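Local atomic coordinates of structural PPIase-like protein L605 (Mimivirus, PDB entry 2OSE), a protein that forms a homotrimer of the cyclophilin type and probably binds cyclosporin A and catalyses peptidyl-prolyl cis-trans isomerisation. Residues A[19-22]-A[27-30]; A[35-38]-A[43-46]; A[141-146]-A[164-169]; A[185-188]-A[194-197]. All coordinates share one frame; numbering follows the deposited sequence.

Interaction 1: A[19-22]-A[27-30]; sequences MDIV and IIGR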
loop_
_atom_site.group_PDB
_atom_site.type_symbol
_atom_site.label_atom_id
_atom_site.label_comp_id
_atom_site.label_asym_id
_atom_site.label_seq_id
_atom_site.Cartn_x
_atom_site.Cartn_y
_atom_site.Cartn_z
ATOM N N MET A 19 -7.278 -26.248 3.219
ATOM C CA MET A 19 -7.748 -24.878 3.046
ATOM C C MET A 19 -8.239 -24.703 1.609
ATOM O O MET A 19 -7.429 -24.787 0.657
ATOM C CB MET A 19 -6.588 -23.887 3.197
ATOM C CG MET A 19 -6.259 -23.463 4.545
ATOM S SD MET A 19 -4.689 -22.505 4.521
ATOM C CE MET A 19 -4.608 -22.382 6.301
ATOM N N ASP A 20 -9.520 -24.380 1.459
ATOM C CA ASP A 20 -10.028 -23.822 0.175
ATOM C C ASP A 20 -9.441 -22.438 -0.068
ATOM O O ASP A 20 -9.278 -21.657 0.886
ATOM C CB ASP A 20 -11.551 -23.678 0.203
ATOM C CG ASP A 20 -12.250 -24.942 -0.089
ATOM O OD1 ASP A 20 -11.675 -25.842 -0.758
ATOM O OD2 ASP A 20 -13.403 -25.063 0.361
ATOM N N ILE A 21 -9.117 -22.143 -1.328
ATOM C CA ILE A 21 -8.655 -20.797 -1.743
ATOM C C ILE A 21 -9.790 -20.185 -2.551
ATOM O O ILE A 21 -10.357 -20.848 -3.428
ATOM C CB ILE A 21 -7.342 -20.837 -2.585
ATOM C CG1 ILE A 21 -6.261 -21.687 -1.863
ATOM C CG2 ILE A 21 -6.798 -19.403 -2.889
ATOM C CD1 ILE A 21 -5.636 -20.974 -0.663
ATOM N N VAL A 22 -10.172 -18.966 -2.180
ATOM C CA VAL A 22 -11.365 -18.311 -2.746
ATOM C C VAL A 22 -10.891 -17.067 -3.499
ATOM O O VAL A 22 -9.948 -16.393 -3.083
ATOM C CB VAL A 22 -12.397 -17.954 -1.611
ATOM C CG1 VAL A 22 -13.559 -17.032 -2.117
ATOM C CG2 VAL A 22 -12.952 -19.231 -0.971
ATOM N N ILE A 27 -14.598 -20.700 -4.994
ATOM C CA ILE A 27 -13.449 -21.567 -4.674
ATOM C C ILE A 27 -12.651 -21.882 -5.941
ATOM O O ILE A 27 -13.172 -22.461 -6.901
ATOM C CB ILE A 27 -13.896 -22.896 -4.018
ATOM C CG1 ILE A 27 -14.741 -22.609 -2.779
ATOM C CG2 ILE A 27 -12.676 -23.798 -3.722
ATOM C CD1 ILE A 27 -15.431 -23.789 -2.219
ATOM N N ILE A 28 -11.387 -21.486 -5.943
ATOM C CA ILE A 28 -10.506 -21.847 -7.061
ATOM C C ILE A 28 -9.668 -23.154 -6.873
ATOM O O ILE A 28 -9.091 -23.661 -7.812
ATOM C CB ILE A 28 -9.628 -20.681 -7.482
ATOM C CG1 ILE A 28 -8.631 -20.319 -6.404
ATOM C CG2 ILE A 28 -10.502 -19.456 -7.873
ATOM C CD1 ILE A 28 -7.754 -19.139 -6.794
ATOM N N GLY A 29 -9.645 -23.707 -5.670
ATOM C CA GLY A 29 -8.916 -24.938 -5.439
ATOM C C GLY A 29 -8.718 -25.134 -3.961
ATOM O O GLY A 29 -9.054 -24.248 -3.177
ATOM N N ARG A 30 -8.221 -26.309 -3.590
ATOM C CA ARG A 30 -7.958 -26.638 -2.177
ATOM C C ARG A 30 -6.489 -27.018 -1.938
ATOM O O ARG A 30 -5.926 -27.815 -2.677
ATOM C CB ARG A 30 -8.888 -27.779 -1.716
ATOM C CG ARG A 30 -8.676 -28.287 -0.296
ATOM C CD ARG A 30 -9.835 -29.156 0.145
ATOM N NE ARG A 30 -11.005 -28.331 0.485
ATOM C CZ ARG A 30 -11.971 -28.691 1.341
ATOM N NH1 ARG A 30 -11.940 -29.868 1.957
ATOM N NH2 ARG A 30 -12.986 -27.877 1.586
#

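Interaction 2: A[35-38]-A[43-46]; sequences LFRD and GVEN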
loop_
_atom_site.group_PDB
_atom_site.type_symbol
_atom_site.label_atom_id
_atom_site.label_comp_id
_atom_site.label_asym_id
_atom_site.label_seq_id
_atom_site.Cartn_x
_atom_site.Cartn_y
_atom_site.Cartn_z
ATOM N N LEU A 35 1.905 -31.078 8.238
ATOM C CA LEU A 35 2.742 -30.308 9.144
ATOM C C LEU A 35 3.769 -31.197 9.840
ATOM O O LEU A 35 3.598 -32.430 9.939
ATOM C CB LEU A 35 1.886 -29.549 10.173
ATOM C CG LEU A 35 1.066 -28.487 9.413
ATOM C CD1 LEU A 35 -0.411 -28.890 9.430
ATOM C CD2 LEU A 35 1.234 -27.152 9.984
ATOM N N PHE A 36 4.846 -30.567 10.298
ATOM C CA PHE A 36 5.956 -31.291 10.922
ATOM C C PHE A 36 5.996 -30.770 12.353
ATOM O O PHE A 36 6.648 -29.778 12.623
ATOM C CB PHE A 36 7.300 -31.031 10.224
ATOM C CG PHE A 36 7.259 -31.043 8.687
ATOM C CD1 PHE A 36 6.640 -32.077 7.972
ATOM C CD2 PHE A 36 7.881 -30.034 7.970
ATOM C CE1 PHE A 36 6.632 -32.074 6.582
ATOM C CE2 PHE A 36 7.893 -30.024 6.596
ATOM C CZ PHE A 36 7.258 -31.038 5.889
ATOM N N ARG A 37 5.246 -31.398 13.252
ATOM C CA ARG A 37 5.124 -30.884 14.612
ATOM C C ARG A 37 6.504 -30.814 15.265
ATOM O O ARG A 37 6.724 -29.899 16.052
ATOM C CB ARG A 37 4.166 -31.728 15.453
ATOM C CG ARG A 37 3.735 -31.072 16.770
ATOM C CD ARG A 37 3.052 -32.094 17.689
ATOM N NE ARG A 37 2.429 -31.445 18.842
ATOM C CZ ARG A 37 2.984 -31.357 20.054
ATOM N NH1 ARG A 37 4.179 -31.869 20.263
ATOM N NH2 ARG A 37 2.352 -30.733 21.048
ATOM N N ASP A 38 7.423 -31.733 14.896
ATOM C CA ASP A 38 8.835 -31.733 15.397
ATOM C C ASP A 38 9.712 -30.562 14.927
ATOM O O ASP A 38 10.862 -30.421 15.347
ATOM C CB ASP A 38 9.586 -33.075 15.165
ATOM C CG ASP A 38 9.794 -33.446 13.679
ATOM O OD1 ASP A 38 10.021 -32.594 12.784
ATOM O OD2 ASP A 38 9.784 -34.670 13.402
ATOM N N GLY A 43 4.157 -23.561 17.369
ATOM C CA GLY A 43 3.749 -22.872 16.131
ATOM C C GLY A 43 2.877 -23.749 15.244
ATOM O O GLY A 43 1.937 -23.263 14.627
ATOM N N VAL A 44 3.207 -25.031 15.188
ATOM C CA VAL A 44 2.374 -26.074 14.533
ATOM C C VAL A 44 1.000 -26.220 15.193
ATOM O O VAL A 44 -0.039 -26.231 14.502
ATOM C CB VAL A 44 3.136 -27.417 14.466
ATOM C CG1 VAL A 44 2.192 -28.588 14.040
ATOM C CG2 VAL A 44 4.274 -27.274 13.498
ATOM N N GLU A 45 0.972 -26.323 16.525
ATOM C CA GLU A 45 -0.316 -26.427 17.213
ATOM C C GLU A 45 -1.201 -25.202 17.024
ATOM O O GLU A 45 -2.404 -25.333 16.819
ATOM C CB GLU A 45 -0.161 -26.811 18.716
ATOM C CG GLU A 45 0.395 -28.218 18.936
ATOM C CD GLU A 45 -0.486 -29.372 18.385
ATOM O OE1 GLU A 45 -1.728 -29.246 18.280
ATOM O OE2 GLU A 45 0.096 -30.429 18.064
ATOM N N ASN A 46 -0.603 -24.009 17.042
ATOM C CA ASN A 46 -1.381 -22.811 16.778
ATOM C C ASN A 46 -1.951 -22.854 15.355
ATOM O O ASN A 46 -3.113 -22.578 15.158
ATOM C CB ASN A 46 -0.514 -21.555 16.964
ATOM C CG ASN A 46 -1.296 -20.258 16.775
ATOM O OD1 ASN A 46 -2.361 -20.058 17.383
ATOM N ND2 ASN A 46 -0.755 -19.354 15.938
#

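Interaction 3: A[141-146]-A[164-169]; sequences RYYDST and DRDQVV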
loop_
_atom_site.group_PDB
_atom_site.type_symbol
_atom_site.label_atom_id
_atom_site.label_comp_id
_atom_site.label_asym_id
_atom_site.label_seq_id
_atom_site.Cartn_x
_atom_site.Cartn_y
_atom_site.Cartn_z
ATOM N N ARG A 141 12.349 -12.052 19.072
ATOM C CA ARG A 141 11.593 -12.753 18.024
ATOM C C ARG A 141 10.404 -13.566 18.552
ATOM O O ARG A 141 10.532 -14.310 19.525
ATOM C CB ARG A 141 12.590 -13.644 17.259
ATOM C CG ARG A 141 12.012 -14.582 16.188
ATOM C CD ARG A 141 13.111 -15.146 15.303
ATOM N NE ARG A 141 13.677 -16.433 15.761
ATOM C CZ ARG A 141 14.915 -16.609 16.257
ATOM N NH1 ARG A 141 15.768 -15.590 16.375
ATOM N NH2 ARG A 141 15.316 -17.822 16.630
ATOM N N TYR A 142 9.249 -13.420 17.906
ATOM C CA TYR A 142 8.046 -14.194 18.223
ATOM C C TYR A 142 7.304 -14.580 16.937
ATOM O O TYR A 142 7.591 -14.053 15.883
ATOM C CB TYR A 142 7.086 -13.443 19.161
ATOM C CG TYR A 142 7.601 -13.282 20.591
ATOM C CD1 TYR A 142 7.519 -14.342 21.531
ATOM C CD2 TYR A 142 8.197 -12.080 21.004
ATOM C CE1 TYR A 142 8.015 -14.187 22.852
ATOM C CE2 TYR A 142 8.707 -11.923 22.330
ATOM C CZ TYR A 142 8.612 -12.974 23.228
ATOM O OH TYR A 142 9.096 -12.793 24.508
ATOM N N TYR A 143 6.341 -15.485 17.068
ATOM C CA TYR A 143 5.525 -15.939 15.962
ATOM C C TYR A 143 4.081 -15.820 16.343
ATOM O O TYR A 143 3.728 -15.678 17.530
ATOM C CB TYR A 143 5.879 -17.373 15.564
ATOM C CG TYR A 143 7.286 -17.497 15.069
ATOM C CD1 TYR A 143 7.574 -17.419 13.710
ATOM C CD2 TYR A 143 8.339 -17.683 15.949
ATOM C CE1 TYR A 143 8.854 -17.523 13.256
ATOM C CE2 TYR A 143 9.625 -17.774 15.505
ATOM C CZ TYR A 143 9.886 -17.682 14.159
ATOM O OH TYR A 143 11.173 -17.810 13.692
ATOM N N ASP A 144 3.238 -15.842 15.325
ATOM C CA ASP A 144 1.810 -15.822 15.531
ATOM C C ASP A 144 1.125 -16.666 14.419
ATOM O O ASP A 144 1.735 -17.601 13.862
ATOM C CB ASP A 144 1.285 -14.354 15.682
ATOM C CG ASP A 144 1.653 -13.439 14.501
ATOM O OD1 ASP A 144 1.945 -13.958 13.379
ATOM O OD2 ASP A 144 1.635 -12.176 14.693
ATOM N N SER A 145 -0.126 -16.337 14.131
ATOM C CA SER A 145 -0.920 -16.962 13.069
ATOM C C SER A 145 -0.449 -16.683 11.624
ATOM O O SER A 145 -0.950 -17.322 10.682
ATOM C CB SER A 145 -2.364 -16.493 13.223
ATOM O OG SER A 145 -2.432 -15.066 13.173
ATOM N N THR A 146 0.458 -15.712 11.457
ATOM C CA THR A 146 1.008 -15.306 10.159
ATOM C C THR A 146 1.880 -16.381 9.501
ATOM O O THR A 146 2.873 -16.829 10.063
ATOM C CB THR A 146 1.859 -13.997 10.261
ATOM O OG1 THR A 146 1.122 -13.015 11.014
ATOM C CG2 THR A 146 2.166 -13.438 8.839
ATOM N N ASP A 164 14.924 -14.827 5.637
ATOM C CA ASP A 164 15.595 -15.043 6.901
ATOM C C ASP A 164 15.407 -16.502 7.356
ATOM O O ASP A 164 14.329 -17.083 7.193
ATOM C CB ASP A 164 15.033 -14.083 7.940
ATOM C CG ASP A 164 15.966 -13.893 9.135
ATOM O OD1 ASP A 164 15.971 -14.769 10.017
ATOM O OD2 ASP A 164 16.666 -12.853 9.199
ATOM N N ARG A 165 16.469 -17.092 7.891
ATOM C CA ARG A 165 16.403 -18.414 8.544
ATOM C C ARG A 165 15.243 -18.488 9.546
ATOM O O ARG A 165 14.696 -19.573 9.800
ATOM C CB ARG A 165 17.739 -18.669 9.237
ATOM C CG ARG A 165 17.783 -19.791 10.229
ATOM C CD ARG A 165 18.476 -21.029 9.687
ATOM N NE ARG A 165 18.487 -22.095 10.699
ATOM C CZ ARG A 165 19.185 -23.223 10.585
ATOM N NH1 ARG A 165 19.933 -23.432 9.497
ATOM N NH2 ARG A 165 19.140 -24.139 11.551
ATOM N N ASP A 166 14.856 -17.331 10.092
ATOM C CA ASP A 166 13.743 -17.246 11.022
ATOM C C ASP A 166 12.374 -17.439 10.351
ATOM O O ASP A 166 11.364 -17.488 11.037
ATOM C CB ASP A 166 13.726 -15.893 11.743
ATOM C CG ASP A 166 14.900 -15.700 12.699
ATOM O OD1 ASP A 166 15.496 -16.702 13.169
ATOM O OD2 ASP A 166 15.196 -14.512 12.989
ATOM N N GLN A 167 12.351 -17.481 9.022
ATOM C CA GLN A 167 11.140 -17.819 8.273
ATOM C C GLN A 167 11.065 -19.334 8.313
ATOM O O GLN A 167 11.469 -20.018 7.371
ATOM C CB GLN A 167 11.210 -17.259 6.849
ATOM C CG GLN A 167 11.302 -15.695 6.787
ATOM C CD GLN A 167 9.971 -14.980 6.635
ATOM O OE1 GLN A 167 8.909 -15.523 6.924
ATOM N NE2 GLN A 167 10.028 -13.737 6.144
ATOM N N VAL A 168 10.558 -19.846 9.426
ATOM C CA VAL A 168 10.723 -21.269 9.795
ATOM C C VAL A 168 9.688 -22.223 9.156
ATOM O O VAL A 168 8.487 -22.083 9.369
ATOM C CB VAL A 168 10.742 -21.433 11.352
ATOM C CG1 VAL A 168 9.408 -20.997 11.958
ATOM C CG2 VAL A 168 11.054 -22.916 11.764
ATOM N N VAL A 169 10.192 -23.190 8.388
ATOM C CA VAL A 169 9.379 -24.197 7.710
ATOM C C VAL A 169 8.753 -25.180 8.712
ATOM O O VAL A 169 9.465 -25.829 9.501
ATOM C CB VAL A 169 10.211 -24.961 6.667
ATOM C CG1 VAL A 169 9.391 -26.111 5.977
ATOM C CG2 VAL A 169 10.732 -24.012 5.637
#

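Interaction 4: A[185-188]-A[194-197]; sequences SMIK and KYPT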
loop_
_atom_site.group_PDB
_atom_site.type_symbol
_atom_site.label_atom_id
_atom_site.label_comp_id
_atom_site.label_asym_id
_atom_site.label_seq_id
_atom_site.Cartn_x
_atom_site.Cartn_y
_atom_site.Cartn_z
ATOM N N SER A 185 0.156 -17.565 -11.605
ATOM C CA SER A 185 -0.179 -17.004 -12.923
ATOM C C SER A 185 -0.961 -15.697 -12.795
ATOM O O SER A 185 -0.677 -14.753 -13.494
ATOM C CB SER A 185 -0.973 -17.985 -13.759
ATOM O OG SER A 185 -0.078 -19.004 -14.183
ATOM N N MET A 186 -1.957 -15.659 -11.917
ATOM C CA MET A 186 -2.797 -14.475 -11.792
ATOM C C MET A 186 -2.103 -13.269 -11.178
ATOM O O MET A 186 -2.628 -12.155 -11.276
ATOM C CB MET A 186 -4.052 -14.793 -11.018
ATOM C CG MET A 186 -4.936 -15.736 -11.767
ATOM S SD MET A 186 -6.455 -15.938 -10.895
ATOM C CE MET A 186 -6.032 -17.318 -9.873
ATOM N N ILE A 187 -0.946 -13.480 -10.553
ATOM C CA ILE A 187 -0.190 -12.391 -9.973
ATOM C C ILE A 187 1.050 -11.989 -10.784
ATOM O O ILE A 187 1.878 -11.240 -10.292
ATOM C CB ILE A 187 0.134 -12.571 -8.442
ATOM C CG1 ILE A 187 1.124 -13.718 -8.186
ATOM C CG2 ILE A 187 -1.194 -12.710 -7.625
ATOM C CD1 ILE A 187 1.475 -13.910 -6.668
ATOM N N LYS A 188 1.132 -12.449 -12.035
ATOM C CA LYS A 188 2.200 -12.008 -12.927
ATOM C C LYS A 188 2.162 -10.470 -12.996
ATOM O O LYS A 188 1.095 -9.900 -13.219
ATOM C CB LYS A 188 2.023 -12.631 -14.311
ATOM C CG LYS A 188 3.138 -12.245 -15.310
ATOM C CD LYS A 188 2.781 -12.705 -16.701
ATOM C CE LYS A 188 3.470 -11.858 -17.788
ATOM N NZ LYS A 188 4.971 -11.990 -17.761
ATOM N N LYS A 194 -3.412 -3.916 -10.437
ATOM C CA LYS A 194 -3.493 -4.472 -9.086
ATOM C C LYS A 194 -3.982 -5.933 -9.052
ATOM O O LYS A 194 -4.871 -6.345 -9.821
ATOM C CB LYS A 194 -4.196 -3.564 -8.075
ATOM C CG LYS A 194 -5.528 -3.046 -8.455
ATOM C CD LYS A 194 -5.930 -1.972 -7.483
ATOM C CE LYS A 194 -7.389 -2.103 -7.132
ATOM N NZ LYS A 194 -7.776 -1.003 -6.218
ATOM N N TYR A 195 -3.350 -6.699 -8.165
ATOM C CA TYR A 195 -3.582 -8.116 -8.036
ATOM C C TYR A 195 -5.014 -8.362 -7.569
ATOM O O TYR A 195 -5.606 -7.530 -6.865
ATOM C CB TYR A 195 -2.598 -8.737 -7.028
ATOM C CG TYR A 195 -1.106 -8.485 -7.266
ATOM C CD1 TYR A 195 -0.499 -8.789 -8.493
ATOM C CD2 TYR A 195 -0.303 -7.968 -6.245
ATOM C CE1 TYR A 195 0.890 -8.559 -8.713
ATOM C CE2 TYR A 195 1.070 -7.743 -6.438
ATOM C CZ TYR A 195 1.661 -8.041 -7.679
ATOM O OH TYR A 195 3.021 -7.810 -7.866
ATOM N N PRO A 196 -5.570 -9.526 -7.943
ATOM C CA PRO A 196 -6.828 -9.972 -7.349
ATOM C C PRO A 196 -6.642 -10.265 -5.843
ATOM O O PRO A 196 -5.522 -10.464 -5.413
ATOM C CB PRO A 196 -7.149 -11.257 -8.135
ATOM C CG PRO A 196 -5.831 -11.723 -8.687
ATOM C CD PRO A 196 -5.043 -10.479 -8.944
ATOM N N THR A 197 -7.719 -10.225 -5.056
ATOM C CA THR A 197 -7.644 -10.564 -3.619
ATOM C C THR A 197 -8.047 -12.012 -3.333
ATOM O O THR A 197 -9.210 -12.396 -3.468
ATOM C CB THR A 197 -8.412 -9.564 -2.745
ATOM O OG1 THR A 197 -7.733 -8.312 -2.809
ATOM C CG2 THR A 197 -8.438 -10.010 -1.262
#

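Interaction 1: A[19-22]-A[27-30]
R30 takes hold of D20 with two nitrogens, NE and NH2, one for each carboxylate oxygen. R30 NE lies 2.9 Å from D20 OD1, and R30 NH2 is 3.1 Å from D20 OD2; both N-H groups point almost straight at their acceptors. The oxygens sit in the plane of the guanidinium, at its edge, but the two flat groups are turned 49° against each other, which brings the nitrogens to the carboxylate from above its plane. The arginine chain leaves the strand with CG anti to the backbone N (chi1 176°) and bends at chi3, a course that turns the NE edge back over the aspartate. On the other side of D20, the I27 methyl CD1 packs 3.5 Å from D20 OD2, while V22 CG2 touches I27 CG1 along the same face of the sheet.

Beneath these side chains runs an antiparallel beta hairpin. I21 and G29 form a hydrogen-bonded pair, with I21 N 2.8 Å from G29 O. The return bond, from I28 N to I21 O, is also 2.8 Å long and comes from the residue before G29, because a beta bulge shifts the register between I21 and V22 and sets V22 opposite I27. G29 adopts backbone angles at which a side chain would collide with the preceding carbonyl. I28 CD1 meets I21 CG2 at 4.0 Å.

Strand 198-205 continues the sheet beyond 19-22, bonding to D20 and V22, and helix 177-186 covers the I21 and I28 side chains through V179, I183 and M186.

Interaction 2: A[35-38]-A[43-46]
V44, on the first turn of helix 41-52, pushes its two methyl groups against the chain that leads into that helix. V44 CG1, anti to the backbone N at chi1 169°, rests 3.8 Å from R37 CA and 4.0 Å from L35 CB, so one branch spans residues two apart in the loop. The second methyl, V44 CG2, lies 3.6 Å from F36 O and covers the backbone between those two residues. Both segments are thereby held side by side, with R37 and V44 the pair of closest alpha carbons.

The segments belong to the connection from strand 26-35 into helix 41-52 of the cyclophilin fold, in which two helices pack against a beta barrel; here the chain turns through a short 3-10 segment beginning at R37. I170 of strand 168-175 touches both L35 and V44, placing the apolar part of the contact against the sheet.

Next along the helix, E45 makes a salt bridge to R37. R37 reaches it with its chain extended from CG to NE, and the aliphatic portion passes V44 CG1 on the way. R37 NE donates to E45 OE2 over 2.7 Å at an N-H...O angle of 164°, meeting that oxygen on its anti side. The carboxylate oxygen lies in the guanidinium plane, at its edge, although the planes of the two groups are 53° apart. A bend at chi2 folds the glutamate back towards the arginine. Both partners are also anchored to the N-terminal region: R37 NH2 bonds to P9 O and E45 OE1 to S11 OG.

Interaction 3: A[141-146]-A[164-169]
The short strand 141-142 and the residues after it meet the type I beta turn D164-Q167, which leads into strand 168-175 of the cyclophilin fold. Y143 and R141 both reach across to D166. The phenol of Y143 donates to D166 O, 2.7 Å from Y143 OH, approaching in the carbonyl plane on a lone pair. This backbone oxygen lies in the plane of the ring, at its edge, and Y143 CE1 packs 3.7 Å from V168 CG1, so the polar contact adjoins the buried V168 side chain.

The turn that presents D166 is braced from within by an Asx turn: D164 OD1 accepts from D166 N at 2.8 Å, using its anti lone pair. On the other segment D144 OD1 takes two bonds, from T146 N and T146 OG1, both from the same face of the carboxylate. That aspartate also forms a salt bridge with R193 of the second subunit, while Y190 of that subunit packs on D164 and D166.

R141 bends at chi3 (91°) to lay its guanidinium against the D166 carboxylate, their planes 22° apart. Because D166 OD1 lies over the centre of the guanidinium face, 3.1 Å from R141 CZ, and not in its plane, this salt bridge is one of charge alone, with no N-H pointing at the oxygen.

Interaction 4: A[185-188]-A[194-197]
This is a small packing contact, without hydrogen bonds between its segments, at the base of the loop joining helix 177-186 to strand 198-205 of the cyclophilin fold. Residues 185-188 and the residues just before the strand are brought side by side, with I187 and Y195 the nearest pair by alpha carbons. P196 lies against M186: P196 CG is 4.2 Å from M186 CB, and P196 CD is 3.8 Å from M186 O. L23 of strand 16-23 touches both M186 and P196, so this pair rests on the tip of the neighbouring hairpin.

I187, next to M186, turns most of its side chain into the interior, towards V84, L151 and F198. Its CG1 is placed between the backbone N and the carbonyl carbon (chi1 68°), and the branch point is what faces the tyrosine. V84 also touches Y195. At the outer side, K194 forms a salt bridge with D94 of the third subunit, and D136 of that subunit packs on S185 and M186.

Two neighbouring ring atoms of Y195 do the touching: Y195 CD1 lies 3.8 Å from I187 CB, and Y195 CE1 approaches I187 O obliquely at 3.3 Å.

Overall arrangement
From the N terminus the four contacts follow in series, none nested in or crossing another. Interaction 1 closes the hairpin of strands 16-23 and 26-35; interaction 2 closes the connection from the second of these strands into helix 41-52. Interaction 3 spans a longer excursion containing strand 147-150 and ends at strand 168-175, a neighbour of 26-35 in the sheet. Interaction 4 closes the loop between helix 177-186 and strand 198-205. Interactions 2 and 3 touch, F36 packing on V169 and N46 on D144 and S145; I28 and M186 join interactions 1 and 4. Interactions 2 and 4 lie on opposite sides of the chain's centre, their centres about 30 Å apart.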